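PDB 3LMF: uncharacterized protein from Nitrosospira multiformis, which is of unknown function but probably binds and stores copper(I) ions through the many cysteine thiols inside its four-helix bundle. Local coordinates for residues Gln12-Ala17 against Glu106-Met111. Residues are numbered along the deposited sequence; the frame is centred on the assembly and turned at random.
Sequences QACIDA and EHCRKM
The carbonyl oxygen A13 O accepts a backbone hydrogen bond from the A17 amide of the next helical turn (A17 N to A13 O 3.2 Å), and the H107 imidazole packs with one face beneath it, A13 O lying 4.0 Å above the ring plane and over its centre. H107 CG stands anti to its own carbonyl carbon (chi1 -73°), which carries the ring across to the other helix. There two methyls meet it: A17 CB sits obliquely against H107 ND1 at 3.7 Å, while A13 CB lies 3.9 Å from H107 CD2. H107 ND1 also hydrogen-bonds to Q103 O, one turn back in its own helix, which fixes the rotation of the ring. A leucine in place of H107 would probably leave Q103 O without this side-chain donor and remove the flat ring that packs beneath A13 O and against the methyls of A13 and A17. The segments belong to helices 8-36 and 95-112, the first and last of a four-helix bundle whose sulfur-rich interior is consistent with the cysteine-lined cores of Csp copper-storage proteins; the axes of segments 12-17 and 106-111 approach to 9.0 Å at a crossing angle of -138°. Deeper in the bundle, C14 SG, anti to its backbone N (chi1 -175°), reaches M111 CG at 3.6 Å and H107 CB at 3.8 Å. M111, present as selenomethionine, and C14 both rest on M63 of helix 43-64. C14 SG is 3.9 Å from C108 SG, too far for a disulfide; C77 and C74 of helix 70-90 lie beside C108 and M111, respectively.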
# COMPACT_ATOMS: atom_id res chain seq x y z
N GLN A 12 -7.39 -18.02 -8.31
CA GLN A 12 -7.03 -18.27 -6.93
C GLN A 12 -5.58 -18.72 -6.80
O GLN A 12 -4.91 -18.42 -5.81
CB GLN A 12 -7.96 -19.32 -6.33
CG GLN A 12 -8.15 -19.20 -4.83
CD GLN A 12 -8.65 -17.83 -4.43
OE1 GLN A 12 -9.65 -17.34 -4.97
NE2 GLN A 12 -7.96 -17.20 -3.48
N ALA A 13 -5.10 -19.42 -7.81
CA ALA A 13 -3.72 -19.90 -7.80
C ALA A 13 -2.75 -18.73 -7.94
O ALA A 13 -1.71 -18.70 -7.31
CB ALA A 13 -3.50 -20.91 -8.92
N CYS A 14 -3.10 -17.76 -8.78
CA CYS A 14 -2.22 -16.62 -8.96
C CYS A 14 -2.30 -15.67 -7.77
O CYS A 14 -1.32 -14.99 -7.44
CB CYS A 14 -2.55 -15.85 -10.24
SG CYS A 14 -1.40 -14.52 -10.61
N ILE A 15 -3.46 -15.63 -7.13
CA ILE A 15 -3.64 -14.78 -5.96
C ILE A 15 -2.75 -15.27 -4.82
O ILE A 15 -2.02 -14.49 -4.21
CB ILE A 15 -5.12 -14.77 -5.50
CG1 ILE A 15 -5.90 -13.77 -6.35
CG2 ILE A 15 -5.22 -14.43 -4.02
CD1 ILE A 15 -7.38 -13.74 -6.06
N ASP A 16 -2.78 -16.57 -4.56
CA ASP A 16 -1.96 -17.14 -3.49
C ASP A 16 -0.47 -17.02 -3.80
O ASP A 16 0.34 -16.83 -2.89
CB ASP A 16 -2.33 -18.61 -3.25
CG ASP A 16 -3.74 -18.77 -2.72
OD1 ASP A 16 -4.23 -17.83 -2.03
OD2 ASP A 16 -4.36 -19.83 -2.96
N ALA A 17 -0.12 -17.13 -5.08
CA ALA A 17 1.27 -17.03 -5.50
C ALA A 17 1.79 -15.61 -5.28
O ALA A 17 2.88 -15.42 -4.73
CB ALA A 17 1.39 -17.41 -6.97
N GLU A 106 5.32 -17.17 -13.20
CA GLU A 106 4.63 -18.11 -14.08
C GLU A 106 3.12 -17.91 -14.01
O GLU A 106 2.45 -17.85 -15.05
CB GLU A 106 4.99 -19.56 -13.69
CG GLU A 106 4.17 -20.61 -14.41
CD GLU A 106 4.55 -22.04 -14.04
OE1 GLU A 106 3.80 -22.96 -14.42
OE2 GLU A 106 5.60 -22.25 -13.38
N HIS A 107 2.57 -17.81 -12.80
CA HIS A 107 1.12 -17.59 -12.68
C HIS A 107 0.73 -16.24 -13.25
O HIS A 107 -0.31 -16.12 -13.89
CB HIS A 107 0.66 -17.67 -11.22
CG HIS A 107 0.66 -19.05 -10.66
ND1 HIS A 107 1.71 -19.55 -9.92
CD2 HIS A 107 -0.23 -20.06 -10.78
CE1 HIS A 107 1.45 -20.81 -9.59
NE2 HIS A 107 0.28 -21.14 -10.10
N CYS A 108 1.55 -15.23 -13.01
CA CYS A 108 1.25 -13.91 -13.51
C CYS A 108 1.26 -13.90 -15.03
O CYS A 108 0.43 -13.24 -15.65
CB CYS A 108 2.23 -12.88 -12.95
SG CYS A 108 1.86 -12.42 -11.21
N ARG A 109 2.18 -14.65 -15.64
CA ARG A 109 2.23 -14.72 -17.09
C ARG A 109 0.94 -15.35 -17.61
O ARG A 109 0.41 -14.94 -18.64
CB ARG A 109 3.45 -15.53 -17.58
CG ARG A 109 4.65 -14.65 -17.92
CD ARG A 109 5.76 -15.43 -18.61
NE ARG A 109 6.33 -16.46 -17.74
CZ ARG A 109 7.21 -16.22 -16.77
NH1 ARG A 109 7.66 -17.22 -16.03
NH2 ARG A 109 7.64 -14.98 -16.55
N LYS A 110 0.42 -16.33 -16.88
CA LYS A 110 -0.83 -16.98 -17.28
C LYS A 110 -1.98 -15.98 -17.21
O LYS A 110 -2.85 -15.97 -18.07
CB LYS A 110 -1.14 -18.18 -16.38
CG LYS A 110 -0.07 -19.25 -16.42
CD LYS A 110 -0.44 -20.43 -15.53
CE LYS A 110 0.72 -21.41 -15.45
NZ LYS A 110 1.15 -21.83 -16.81
N MSE A 111 -1.98 -15.12 -16.19
CA MSE A 111 -3.04 -14.13 -16.06
C MSE A 111 -2.92 -13.10 -17.17
O MSE A 111 -3.92 -12.70 -17.76
CB MSE A 111 -2.98 -13.43 -14.70
CG MSE A 111 -3.47 -14.28 -13.53
SE MSE A 111 -5.22 -14.71 -13.64
CE MSE A 111 -5.94 -13.09 -13.78